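Local atomic coordinates of sortase SrtE1 (Streptomyces coelicolor, PDB entry 5CUW), a protein that anchors surface proteins to the bacterial cell wall as a class E transpeptidase, recognising Leu-Ala-x-Thr-Gly sorting signals in preference to Leu-Pro-x-Thr-Gly. Residues Met127-Pro132 with Ile174-Met179; Lys121-Lys126 with Pro154-Thr159; Gly93-His98 with Thr164-Ser169; Pro53-Ile58 with Arg66-His71. All blocks are in the same frame, centred on the assembly; numbering follows the deposited sequence.

Interaction 1: residues Met127-Pro132 with Ile174-Met179; sequences MASILP and IVWGKM
Trp176 faces both Ala128 and Ser129 across an antiparallel strand pair, a classic beta bulge in the wall of the sortase beta-barrel. The carbonyl of Trp176 takes two backbone N-H groups there. Ala128 N lies 2.7 Å from Trp176 O, and Ser129 N lies 3.2 Å from the same Trp176 O. Beyond the bulge the regular ladder resumes, with Trp176 N donating to Ser129 O.

Ser129, Leu131, Ile174 and Trp176 share one face of the sheet. The indole is the centre of this group. Trp176 CG lies anti to the carbonyl carbon (chi1 -63°), and chi2 of -80° turns the benzene half of the indole toward Ser129 and Leu131. Leu131 lies beside Trp176 and points the same way, with Leu131 CB 3.7 Å from Trp176 CH2. Ser129 OG comes in obliquely, 3.4 Å from Trp176 CE3. Ile174 CG2 sits over one indole face, near its rim. The polar ends are bonded to other parts of the chain: Ser129 OG to Ser149 O, and Trp176 NE1 to Val141 O.

On the other face, Val175 spreads its two methyls between two partners. Val175 CG1 meets Met127 CG at 3.9 Å, and these side chains cross at about a right angle. Val175 CG2 meets Ile130 CD1 at 4.0 Å.

Strand 171-184 also carries Arg172, the inferred catalytic proton donor, whose side chain comes close to that of Ile174. Leu131 and Ile174 exchange two backbone bonds at this end of the ladder. One of them, Ile174 N to Leu131 O, is 2.8 Å long and almost straight at 177°.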
loop_
_atom_site.group_PDB
_atom_site.type_symbol
_atom_site.label_atom_id
_atom_site.label_comp_id
_atom_site.label_asym_id
_atom_site.label_seq_id
_atom_site.Cartn_x
_atom_site.Cartn_y
_atom_site.Cartn_z
ATOM N N MET A 127 1.616 0.233 10.629
ATOM C CA MET A 127 1.928 -1.145 10.276
ATOM C C MET A 127 1.410 -2.074 11.357
ATOM O O MET A 127 1.554 -1.791 12.547
ATOM C CB MET A 127 3.444 -1.319 10.078
ATOM C CG MET A 127 3.893 -2.702 9.604
ATOM S SD MET A 127 4.260 -3.897 10.926
ATOM C CE MET A 127 4.620 -5.360 9.960
ATOM N N ALA A 128 0.775 -3.169 10.951
ATOM C CA ALA A 128 0.182 -4.092 11.918
ATOM C C ALA A 128 0.662 -5.522 11.740
ATOM O O ALA A 128 0.857 -6.239 12.714
ATOM C CB ALA A 128 -1.345 -4.046 11.822
ATOM N N SER A 129 0.843 -5.948 10.496
ATOM C CA SER A 129 1.043 -7.368 10.238
ATOM C C SER A 129 1.871 -7.596 8.980
ATOM O O SER A 129 1.820 -6.796 8.048
ATOM C CB SER A 129 -0.329 -8.052 10.117
ATOM O OG SER A 129 -0.192 -9.426 9.843
ATOM N N ILE A 130 2.657 -8.667 8.947
ATOM C CA ILE A 130 3.452 -8.950 7.760
ATOM C C ILE A 130 3.404 -10.427 7.363
ATOM O O ILE A 130 3.454 -11.315 8.210
ATOM C CB ILE A 130 4.915 -8.529 7.963
ATOM C CG1 ILE A 130 5.722 -8.822 6.705
ATOM C CG2 ILE A 130 5.509 -9.255 9.167
ATOM C CD1 ILE A 130 7.099 -8.219 6.705
ATOM N N LEU A 131 3.292 -10.663 6.060
ATOM C CA LEU A 131 3.376 -11.990 5.466
ATOM C C LEU A 131 4.575 -11.936 4.523
ATOM O O LEU A 131 4.473 -11.410 3.416
ATOM C CB LEU A 131 2.068 -12.354 4.731
ATOM C CG LEU A 131 1.944 -13.647 3.910
ATOM C CD1 LEU A 131 2.233 -14.883 4.749
ATOM C CD2 LEU A 131 0.552 -13.770 3.262
ATOM N N PRO A 132 5.739 -12.424 4.983
ATOM C CA PRO A 132 6.972 -12.207 4.216
ATOM C C PRO A 132 7.047 -12.990 2.902
ATOM O O PRO A 132 7.713 -12.524 1.984
ATOM C CB PRO A 132 8.082 -12.661 5.186
ATOM C CG PRO A 132 7.426 -13.608 6.121
ATOM C CD PRO A 132 5.977 -13.155 6.246
ATOM N N ILE A 174 3.849 -9.294 1.634
ATOM C CA ILE A 174 2.687 -8.465 1.954
ATOM C C ILE A 174 2.841 -7.782 3.320
ATOM O O ILE A 174 3.163 -8.431 4.311
ATOM C CB ILE A 174 1.396 -9.312 1.971
ATOM C CG1 ILE A 174 1.392 -10.325 0.821
ATOM C CG2 ILE A 174 0.157 -8.428 1.970
ATOM C CD1 ILE A 174 1.411 -9.714 -0.550
ATOM N N VAL A 175 2.601 -6.480 3.370
ATOM C CA VAL A 175 2.588 -5.751 4.635
ATOM C C VAL A 175 1.217 -5.076 4.815
ATOM O O VAL A 175 0.733 -4.442 3.886
ATOM C CB VAL A 175 3.717 -4.708 4.671
ATOM C CG1 VAL A 175 3.597 -3.809 5.883
ATOM C CG2 VAL A 175 5.066 -5.403 4.624
ATOM N N TRP A 176 0.591 -5.248 5.984
ATOM C CA TRP A 176 -0.718 -4.639 6.292
ATOM C C TRP A 176 -0.642 -3.587 7.402
ATOM O O TRP A 176 0.131 -3.727 8.361
ATOM C CB TRP A 176 -1.742 -5.699 6.738
ATOM C CG TRP A 176 -2.116 -6.758 5.726
ATOM C CD1 TRP A 176 -3.007 -6.622 4.679
ATOM C CD2 TRP A 176 -1.683 -8.129 5.702
ATOM N NE1 TRP A 176 -3.114 -7.811 3.998
ATOM C CE2 TRP A 176 -2.319 -8.750 4.602
ATOM C CE3 TRP A 176 -0.812 -8.887 6.493
ATOM C CZ2 TRP A 176 -2.111 -10.089 4.277
ATOM C CZ3 TRP A 176 -0.605 -10.217 6.167
ATOM C CH2 TRP A 176 -1.252 -10.805 5.069
ATOM N N GLY A 177 -1.480 -2.560 7.287
ATOM C CA GLY A 177 -1.610 -1.536 8.308
ATOM C C GLY A 177 -3.068 -1.227 8.617
ATOM O O GLY A 177 -3.967 -1.662 7.893
ATOM N N LYS A 178 -3.292 -0.475 9.694
ATOM C CA LYS A 178 -4.639 -0.083 10.135
ATOM C C LYS A 178 -4.717 1.415 10.317
ATOM O O LYS A 178 -3.813 2.004 10.903
ATOM C CB LYS A 178 -4.999 -0.748 11.465
ATOM C CG LYS A 178 -4.977 -2.248 11.461
ATOM C CD LYS A 178 -5.371 -2.777 12.832
ATOM C CE LYS A 178 -4.517 -2.162 13.928
ATOM N NZ LYS A 178 -4.887 -2.673 15.278
ATOM N N MET A 179 -5.814 2.032 9.899
ATOM C CA MET A 179 -5.917 3.489 9.968
ATOM C C MET A 179 -6.017 3.991 11.402
ATOM O O MET A 179 -6.750 3.430 12.213
ATOM C CB MET A 179 -7.128 3.979 9.167
ATOM C CG MET A 179 -7.046 5.476 8.841
ATOM S SD MET A 179 -8.476 6.058 7.914
ATOM C CE MET A 179 -8.176 5.291 6.314
#

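Interaction 2: residues Lys121-Lys126 with Pro154-Thr159; sequences KYFVYK and PGRYIT
The Tyr125 ring carries Ile158 on one face and polar atoms at its edge. Ile158 CB stands almost over the ring centre, 3.8 Å from the centroid, in a CH-pi contact. With Ile158 CG1 anti to the backbone N (chi1 -171°), Ile158 CG2 reaches the same face toward its CG end, 3.6 Å from Tyr125 CD2. At the edge, Arg156 O approaches Tyr125 CE2 near the ring plane. A water lies in the plane beyond the hydroxyl, 2.8 Å from Tyr125 OH. It donates to Tyr157 O at 3.0 Å, bridging the strands. The Phe123 ring meets the Arg156 guanidinium obliquely, planes 70° apart. A salt bridge to Glu182 and a hydrogen bond to Pro82 O hold that guanidinium.

Strands 121-134 and 156-164 are not neighbours in the sheet, since strand 171-184 runs between them. The short segments cross at 73°, and their side chains meet across the interior of the barrel. Phe89 and Val116 pack around Tyr125 and Ile158.

A phenylalanine in place of Tyr125 would probably leave the bridging water without its mate on this strand. The ring face gives apolar cover, while water meets the buried hydroxyl's need and links the segments without a direct hydrogen bond.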
loop_
_atom_site.group_PDB
_atom_site.type_symbol
_atom_site.label_atom_id
_atom_site.label_comp_id
_atom_site.label_asym_id
_atom_site.label_seq_id
_atom_site.Cartn_x
_atom_site.Cartn_y
_atom_site.Cartn_z
ATOM N N LYS A 121 -7.272 15.185 2.149
ATOM C CA LYS A 121 -7.005 14.586 3.458
ATOM C C LYS A 121 -5.648 13.916 3.569
ATOM O O LYS A 121 -5.037 13.554 2.565
ATOM C CB LYS A 121 -8.074 13.539 3.800
ATOM C CG LYS A 121 -9.479 14.100 3.938
ATOM C CD LYS A 121 -10.506 13.000 4.041
ATOM C CE LYS A 121 -11.889 13.581 4.265
ATOM N NZ LYS A 121 -11.946 14.268 5.580
ATOM N N TYR A 122 -5.202 13.744 4.811
ATOM C CA TYR A 122 -4.128 12.819 5.146
ATOM C C TYR A 122 -4.729 11.581 5.821
ATOM O O TYR A 122 -5.477 11.697 6.790
ATOM C CB TYR A 122 -3.113 13.462 6.087
ATOM C CG TYR A 122 -2.365 14.639 5.520
ATOM C CD1 TYR A 122 -1.227 14.454 4.744
ATOM C CD2 TYR A 122 -2.782 15.942 5.781
ATOM C CE1 TYR A 122 -0.520 15.547 4.228
ATOM C CE2 TYR A 122 -2.088 17.034 5.270
ATOM C CZ TYR A 122 -0.959 16.825 4.498
ATOM O OH TYR A 122 -0.265 17.894 3.993
ATOM N N PHE A 123 -4.393 10.402 5.317
ATOM C CA PHE A 123 -4.801 9.156 5.947
ATOM C C PHE A 123 -3.594 8.491 6.589
ATOM O O PHE A 123 -2.684 8.043 5.889
ATOM C CB PHE A 123 -5.445 8.227 4.919
ATOM C CG PHE A 123 -6.712 8.775 4.333
ATOM C CD1 PHE A 123 -7.922 8.646 5.010
ATOM C CD2 PHE A 123 -6.699 9.418 3.105
ATOM C CE1 PHE A 123 -9.098 9.161 4.455
ATOM C CE2 PHE A 123 -7.855 9.930 2.562
ATOM C CZ PHE A 123 -9.054 9.805 3.238
ATOM N N VAL A 124 -3.570 8.443 7.914
ATOM C CA VAL A 124 -2.434 7.846 8.613
ATOM C C VAL A 124 -2.729 6.412 9.021
ATOM O O VAL A 124 -3.621 6.170 9.826
ATOM C CB VAL A 124 -2.051 8.651 9.873
ATOM C CG1 VAL A 124 -0.891 7.964 10.610
ATOM C CG2 VAL A 124 -1.681 10.081 9.492
ATOM N N TYR A 125 -1.971 5.472 8.463
ATOM C CA TYR A 125 -2.023 4.086 8.875
ATOM C C TYR A 125 -0.802 3.730 9.702
ATOM O O TYR A 125 0.254 4.361 9.577
ATOM C CB TYR A 125 -2.086 3.150 7.669
ATOM C CG TYR A 125 -3.254 3.360 6.729
ATOM C CD1 TYR A 125 -3.193 4.319 5.731
ATOM C CD2 TYR A 125 -4.387 2.558 6.796
ATOM C CE1 TYR A 125 -4.250 4.509 4.837
ATOM C CE2 TYR A 125 -5.464 2.743 5.892
ATOM C CZ TYR A 125 -5.382 3.714 4.922
ATOM O OH TYR A 125 -6.442 3.891 4.031
ATOM N N LYS A 126 -0.936 2.706 10.533
ATOM C CA LYS A 126 0.233 2.134 11.205
ATOM C C LYS A 126 0.376 0.653 10.863
ATOM O O LYS A 126 -0.617 -0.081 10.786
ATOM C CB LYS A 126 0.134 2.353 12.712
ATOM C CG LYS A 126 0.404 3.815 13.071
ATOM C CD LYS A 126 0.539 4.057 14.562
ATOM C CE LYS A 126 0.718 5.545 14.839
ATOM N NZ LYS A 126 0.480 5.874 16.271
ATOM N N PRO A 154 -14.423 -6.180 10.040
ATOM C CA PRO A 154 -14.294 -4.987 9.203
ATOM C C PRO A 154 -13.526 -3.843 9.886
ATOM O O PRO A 154 -13.726 -3.539 11.065
ATOM C CB PRO A 154 -15.752 -4.579 8.927
ATOM C CG PRO A 154 -16.580 -5.338 9.904
ATOM C CD PRO A 154 -15.827 -6.584 10.240
ATOM N N GLY A 155 -12.635 -3.227 9.132
ATOM C CA GLY A 155 -11.970 -2.015 9.574
ATOM C C GLY A 155 -11.476 -1.247 8.367
ATOM O O GLY A 155 -11.895 -1.525 7.243
ATOM N N ARG A 156 -10.594 -0.277 8.598
ATOM C CA ARG A 156 -10.003 0.500 7.512
ATOM C C ARG A 156 -8.530 0.144 7.378
ATOM O O ARG A 156 -7.706 0.546 8.197
ATOM C CB ARG A 156 -10.178 1.998 7.761
ATOM C CG ARG A 156 -11.650 2.408 7.888
ATOM C CD ARG A 156 -11.788 3.872 8.302
ATOM N NE ARG A 156 -11.713 4.789 7.169
ATOM C CZ ARG A 156 -11.895 6.096 7.277
ATOM N NH1 ARG A 156 -12.135 6.625 8.465
ATOM N NH2 ARG A 156 -11.834 6.874 6.207
ATOM N N TYR A 157 -8.209 -0.615 6.342
ATOM C CA TYR A 157 -6.876 -1.177 6.198
ATOM C C TYR A 157 -6.133 -0.749 4.939
ATOM O O TYR A 157 -6.698 -0.206 3.980
ATOM C CB TYR A 157 -6.966 -2.709 6.226
ATOM C CG TYR A 157 -7.800 -3.281 7.363
ATOM C CD1 TYR A 157 -7.424 -3.110 8.689
ATOM C CD2 TYR A 157 -8.952 -4.015 7.099
ATOM C CE1 TYR A 157 -8.163 -3.661 9.721
ATOM C CE2 TYR A 157 -9.710 -4.555 8.126
ATOM C CZ TYR A 157 -9.318 -4.373 9.426
ATOM O OH TYR A 157 -10.076 -4.916 10.433
ATOM N N ILE A 158 -4.837 -1.010 4.961
ATOM C CA ILE A 158 -4.004 -0.819 3.798
ATOM C C ILE A 158 -3.171 -2.077 3.601
ATOM O O ILE A 158 -2.764 -2.747 4.580
ATOM C CB ILE A 158 -3.107 0.464 3.930
ATOM C CG1 ILE A 158 -2.409 0.767 2.599
ATOM C CG2 ILE A 158 -2.125 0.320 5.111
ATOM C CD1 ILE A 158 -1.808 2.167 2.473
ATOM N N THR A 159 -2.962 -2.433 2.338
ATOM C CA THR A 159 -2.149 -3.593 1.994
ATOM C C THR A 159 -1.064 -3.173 1.012
ATOM O O THR A 159 -1.362 -2.585 -0.024
ATOM C CB THR A 159 -2.990 -4.722 1.361
ATOM O OG1 THR A 159 -4.117 -4.994 2.196
ATOM C CG2 THR A 159 -2.148 -5.996 1.196
HETATM O O HOH W 1 -8.558 2.109 4.354
#

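Interaction 3: residues Gly93-His98 with Thr164-Ser169; sequences GHRNTH and TPEFTS
Arg95 and Asn96, in an irregular loop, face a type II beta turn from Pro165 to Thr168, preceded by a cis Thr164-Pro165 peptide. Both ends of the Asn96 amide are used. Phe167 N donates to Asn96 OD1 at 2.6 Å, from well above the carbonyl plane. Asn96 ND2 donates to Glu166 OE2 at 2.7 Å, on the anti side of the carboxylate. The amide also stacks on the Phe167 ring, with the planes 18° apart and Asn96 ND2 over the face. A leucine in place of Asn96 would probably leave the Phe167 N-H without its acceptor and the Glu166 carboxylate short of a donor.

A bend at chi2 (86°) lays the Arg95 guanidinium face under Glu166 CG, which sits 3.7 Å from Arg95 CZ. At the guanidinium edge, Arg95 NH1 makes a weak bond of 3.0 Å to Thr164 OG1. Arg95 NH1 also bonds Cys163 O, and Arg95 NE bonds Arg103 O. Arg103 in turn forms a salt bridge with Glu166 OE2.

Both loops belong to the surroundings of the inferred active site. One follows strand 87-92 and contributes His94; the other joins strand 156-164, with Cys163, to strand 171-184, with Arg172.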
loop_
_atom_site.group_PDB
_atom_site.type_symbol
_atom_site.label_atom_id
_atom_site.label_comp_id
_atom_site.label_asym_id
_atom_site.label_seq_id
_atom_site.Cartn_x
_atom_site.Cartn_y
_atom_site.Cartn_z
ATOM N N GLY A 93 3.961 -2.165 -5.504
ATOM C CA GLY A 93 5.140 -1.401 -5.874
ATOM C C GLY A 93 6.341 -2.287 -6.138
ATOM O O GLY A 93 6.411 -3.408 -5.644
ATOM N N HIS A 94 7.292 -1.783 -6.917
ATOM C CA HIS A 94 8.516 -2.516 -7.225
ATOM C C HIS A 94 9.389 -2.737 -5.992
ATOM O O HIS A 94 9.507 -1.858 -5.123
ATOM C CB HIS A 94 9.348 -1.763 -8.278
ATOM C CG HIS A 94 8.986 -2.086 -9.696
ATOM N ND1 HIS A 94 8.546 -3.331 -10.090
ATOM C CD2 HIS A 94 9.007 -1.326 -10.814
ATOM C CE1 HIS A 94 8.310 -3.324 -11.389
ATOM N NE2 HIS A 94 8.585 -2.118 -11.854
ATOM N N ARG A 95 10.052 -3.885 -5.964
ATOM C CA ARG A 95 11.032 -4.190 -4.928
ATOM C C ARG A 95 12.416 -3.677 -5.330
ATOM O O ARG A 95 13.191 -3.258 -4.473
ATOM C CB ARG A 95 11.087 -5.700 -4.672
ATOM C CG ARG A 95 11.981 -6.135 -3.498
ATOM C CD ARG A 95 11.202 -6.090 -2.179
ATOM N NE ARG A 95 12.055 -6.397 -1.029
ATOM C CZ ARG A 95 12.316 -7.626 -0.601
ATOM N NH1 ARG A 95 11.784 -8.671 -1.223
ATOM N NH2 ARG A 95 13.117 -7.813 0.445
ATOM N N ASN A 96 12.732 -3.708 -6.624
ATOM C CA ASN A 96 14.125 -3.529 -7.050
ATOM C C ASN A 96 14.487 -2.594 -8.211
ATOM O O ASN A 96 15.671 -2.457 -8.522
ATOM C CB ASN A 96 14.714 -4.889 -7.400
ATOM C CG ASN A 96 15.019 -5.705 -6.185
ATOM O OD1 ASN A 96 14.378 -6.724 -5.938
ATOM N ND2 ASN A 96 16.006 -5.263 -5.403
ATOM N N THR A 97 13.519 -1.981 -8.875
ATOM C CA THR A 97 13.866 -1.032 -9.936
ATOM C C THR A 97 13.033 0.223 -9.812
ATOM O O THR A 97 12.208 0.332 -8.907
ATOM C CB THR A 97 13.663 -1.617 -11.350
ATOM O OG1 THR A 97 12.285 -1.971 -11.529
ATOM C CG2 THR A 97 14.535 -2.847 -11.560
ATOM N N HIS A 98 13.272 1.167 -10.721
ATOM C CA HIS A 98 12.488 2.396 -10.828
ATOM C C HIS A 98 12.146 3.038 -9.494
ATOM O O HIS A 98 10.976 3.236 -9.170
ATOM C CB HIS A 98 11.203 2.114 -11.611
ATOM C CG HIS A 98 11.450 1.793 -13.055
ATOM N ND1 HIS A 98 11.354 0.515 -13.562
ATOM C CD2 HIS A 98 11.837 2.580 -14.087
ATOM C CE1 HIS A 98 11.649 0.529 -14.850
ATOM N NE2 HIS A 98 11.942 1.771 -15.196
ATOM N N THR A 164 9.341 -10.907 -3.907
ATOM C CA THR A 164 10.398 -11.440 -3.050
ATOM C C THR A 164 10.766 -12.834 -3.547
ATOM O O THR A 164 9.898 -13.557 -4.050
ATOM C CB THR A 164 9.952 -11.482 -1.566
ATOM O OG1 THR A 164 11.098 -11.527 -0.709
ATOM C CG2 THR A 164 9.039 -12.683 -1.285
ATOM N N PRO A 165 12.054 -13.217 -3.438
ATOM C CA PRO A 165 13.178 -12.425 -2.918
ATOM C C PRO A 165 13.583 -11.318 -3.876
ATOM O O PRO A 165 12.987 -11.185 -4.947
ATOM C CB PRO A 165 14.304 -13.460 -2.791
ATOM C CG PRO A 165 14.010 -14.438 -3.874
ATOM C CD PRO A 165 12.500 -14.537 -3.915
ATOM N N GLU A 166 14.599 -10.545 -3.513
ATOM C CA GLU A 166 14.992 -9.403 -4.331
ATOM C C GLU A 166 15.484 -9.847 -5.700
ATOM O O GLU A 166 16.045 -10.929 -5.848
ATOM C CB GLU A 166 16.062 -8.576 -3.627
ATOM C CG GLU A 166 15.553 -7.813 -2.415
ATOM C CD GLU A 166 16.468 -6.660 -2.022
ATOM O OE1 GLU A 166 16.753 -6.508 -0.814
ATOM O OE2 GLU A 166 16.898 -5.904 -2.921
ATOM N N PHE A 167 15.231 -9.008 -6.699
ATOM C CA PHE A 167 15.641 -9.255 -8.080
ATOM C C PHE A 167 14.942 -10.460 -8.706
ATOM O O PHE A 167 15.327 -10.907 -9.785
ATOM C CB PHE A 167 17.157 -9.430 -8.157
ATOM C CG PHE A 167 17.925 -8.308 -7.522
ATOM C CD1 PHE A 167 18.009 -7.071 -8.139
ATOM C CD2 PHE A 167 18.560 -8.490 -6.306
ATOM C CE1 PHE A 167 18.710 -6.034 -7.556
ATOM C CE2 PHE A 167 19.264 -7.459 -5.717
ATOM C CZ PHE A 167 19.338 -6.228 -6.344
ATOM N N THR A 168 13.917 -10.979 -8.032
ATOM C CA THR A 168 13.072 -12.026 -8.607
ATOM C C THR A 168 11.595 -11.636 -8.516
ATOM O O THR A 168 11.250 -10.616 -7.917
ATOM C CB THR A 168 13.248 -13.383 -7.903
ATOM O OG1 THR A 168 12.307 -13.485 -6.824
ATOM C CG2 THR A 168 14.668 -13.555 -7.378
ATOM N N SER A 169 10.732 -12.456 -9.110
ATOM C CA SER A 169 9.288 -12.267 -8.994
ATOM C C SER A 169 8.638 -13.583 -8.587
ATOM O O SER A 169 7.468 -13.828 -8.875
ATOM C CB SER A 169 8.690 -11.752 -10.310
ATOM O OG SER A 169 8.967 -12.632 -11.387
HETATM O O HOH W 2 14.668 -5.757 1.482
#

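Interaction 4: residues Pro53-Ile58 with Arg66-His71; sequences PIAEGI and RGMVGH
A beta-alpha-beta unit places strand 50-56 parallel to strand 69-71, with Ile54 beside Val69, Ala55 beside Gly70 and Glu56 beside His71. Helix 60-64 makes the connection and ends in a Schellman motif with Gly67 as its C-prime residue. Val69 N bonds Pro53 O at 3.0 Å, and Ala55 N bonds Val69 O at 2.9 Å. His71 N to Ala55 O continues the ladder, and Gly57 N, just past the strand, bonds His71 O.

Ile54 CG1 touches Val69 CG2 at 3.6 Å on the face that also bears Glu56 and His71. On the other face Ala55 CB meets Met68 CE at 4.0 Å, and Val63 of the helix packs on both. Gly57 O, buried here without a polar partner in the model, lies only 3.3 Å from Gly70 CA, where a beta carbon would clash. Ile58 packs against Tyr72, inferred to recognise substrate.

Glu56 and His71 run side by side, and a bend in Glu56 at chi2 (71°) brings its carboxylate to the imidazole. His71 ND1 donates to the syn side of Glu56 OE1 at 2.7 Å, close to the ring plane. Thr79 OG1 bonds His71 NE2, which fixes the ring's rotation. The carboxylate probably polarises the ring and would stabilise positive charge on it.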
loop_
_atom_site.group_PDB
_atom_site.type_symbol
_atom_site.label_atom_id
_atom_site.label_comp_id
_atom_site.label_asym_id
_atom_site.label_seq_id
_atom_site.Cartn_x
_atom_site.Cartn_y
_atom_site.Cartn_z
ATOM N N PRO A 53 4.241 8.632 -5.760
ATOM C CA PRO A 53 2.852 8.850 -6.170
ATOM C C PRO A 53 2.105 7.532 -6.299
ATOM O O PRO A 53 2.710 6.506 -6.632
ATOM C CB PRO A 53 2.985 9.553 -7.528
ATOM C CG PRO A 53 4.459 9.999 -7.613
ATOM C CD PRO A 53 5.197 8.962 -6.831
ATOM N N ILE A 54 0.806 7.566 -6.022
ATOM C CA ILE A 54 -0.084 6.432 -6.261
ATOM C C ILE A 54 -0.902 6.697 -7.513
ATOM O O ILE A 54 -1.462 7.783 -7.667
ATOM C CB ILE A 54 -1.053 6.181 -5.073
ATOM C CG1 ILE A 54 -0.303 6.107 -3.740
ATOM C CG2 ILE A 54 -1.896 4.913 -5.315
ATOM C CD1 ILE A 54 -1.234 5.922 -2.543
ATOM N N ALA A 55 -0.959 5.730 -8.421
ATOM C CA ALA A 55 -1.772 5.889 -9.618
ATOM C C ALA A 55 -2.827 4.793 -9.665
ATOM O O ALA A 55 -2.724 3.801 -8.964
ATOM C CB ALA A 55 -0.911 5.861 -10.867
ATOM N N GLU A 56 -3.848 4.973 -10.493
ATOM C CA GLU A 56 -4.913 3.984 -10.587
ATOM C C GLU A 56 -4.462 2.825 -11.479
ATOM O O GLU A 56 -3.997 3.045 -12.593
ATOM C CB GLU A 56 -6.197 4.631 -11.138
ATOM C CG GLU A 56 -7.416 3.706 -11.160
ATOM C CD GLU A 56 -7.965 3.394 -9.769
ATOM O OE1 GLU A 56 -7.214 3.519 -8.780
ATOM O OE2 GLU A 56 -9.156 3.023 -9.658
ATOM N N GLY A 57 -4.592 1.593 -10.990
ATOM C CA GLY A 57 -4.213 0.431 -11.776
ATOM C C GLY A 57 -2.784 -0.006 -11.519
ATOM O O GLY A 57 -1.968 0.773 -11.022
ATOM N N ILE A 58 -2.461 -1.244 -11.864
ATOM C CA ILE A 58 -1.122 -1.751 -11.546
ATOM C C ILE A 58 -0.311 -2.127 -12.775
ATOM O O ILE A 58 0.606 -2.945 -12.692
ATOM C CB ILE A 58 -1.197 -2.977 -10.615
ATOM C CG1 ILE A 58 -2.050 -4.073 -11.247
ATOM C CG2 ILE A 58 -1.752 -2.581 -9.256
ATOM C CD1 ILE A 58 -1.822 -5.425 -10.625
ATOM N N ARG A 66 6.996 3.377 -14.090
ATOM C CA ARG A 66 7.112 4.825 -14.113
ATOM C C ARG A 66 7.527 5.327 -12.737
ATOM O O ARG A 66 7.512 6.522 -12.472
ATOM C CB ARG A 66 5.796 5.468 -14.547
ATOM C CG ARG A 66 5.308 4.997 -15.908
ATOM C CD ARG A 66 6.368 5.209 -16.975
ATOM N NE ARG A 66 6.852 6.585 -16.971
ATOM C CZ ARG A 66 7.947 7.006 -17.595
ATOM N NH1 ARG A 66 8.700 6.163 -18.290
ATOM N NH2 ARG A 66 8.292 8.278 -17.518
ATOM N N GLY A 67 7.894 4.397 -11.864
ATOM C CA GLY A 67 8.332 4.737 -10.524
ATOM C C GLY A 67 7.190 5.048 -9.579
ATOM O O GLY A 67 7.413 5.649 -8.532
ATOM N N MET A 68 5.967 4.644 -9.932
ATOM C CA MET A 68 4.822 4.895 -9.054
ATOM C C MET A 68 4.322 3.615 -8.400
ATOM O O MET A 68 4.658 2.522 -8.843
ATOM C CB MET A 68 3.689 5.559 -9.838
ATOM C CG MET A 68 4.105 6.866 -10.484
ATOM S SD MET A 68 2.696 7.763 -11.181
ATOM C CE MET A 68 2.480 6.920 -12.751
ATOM N N VAL A 69 3.531 3.731 -7.332
ATOM C CA VAL A 69 2.882 2.544 -6.820
ATOM C C VAL A 69 1.451 2.555 -7.329
ATOM O O VAL A 69 0.893 3.620 -7.608
ATOM C CB VAL A 69 2.904 2.427 -5.282
ATOM C CG1 VAL A 69 4.332 2.432 -4.764
ATOM C CG2 VAL A 69 2.069 3.505 -4.617
ATOM N N GLY A 70 0.887 1.359 -7.473
ATOM C CA GLY A 70 -0.390 1.184 -8.135
ATOM C C GLY A 70 -1.482 0.696 -7.218
ATOM O O GLY A 70 -1.286 -0.228 -6.415
ATOM N N HIS A 71 -2.641 1.331 -7.345
ATOM C CA HIS A 71 -3.854 0.909 -6.656
ATOM C C HIS A 71 -4.566 -0.189 -7.449
ATOM O O HIS A 71 -4.935 0.014 -8.604
ATOM C CB HIS A 71 -4.779 2.117 -6.449
ATOM C CG HIS A 71 -6.118 1.772 -5.869
ATOM N ND1 HIS A 71 -7.302 2.223 -6.417
ATOM C CD2 HIS A 71 -6.462 1.023 -4.793
ATOM C CE1 HIS A 71 -8.316 1.775 -5.696
ATOM N NE2 HIS A 71 -7.835 1.039 -4.709
#

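Interactions 1 and 2 share strand 121-134; their other strands, 171-184 and 156-164, follow each other in the chain and are neighbours in the sheet. Interaction 1, partly buried, pairs adjacent strands through their backbones; interaction 2, buried, joins non-adjacent strands through side chains and a water. Lys178 N to Lys126 O, probably a hydrogen bond of 2.9 Å, ties them together. Interaction 4, also partly buried, is again a backbone ladder, but parallel rather than antiparallel, and its centre is about 19 Å from that of interaction 1. Interaction 3 is the surface contact: it joins loops and relies on polar side chains. It touches interaction 4, with Gly93 CA 4.1 Å from Val69 CG1.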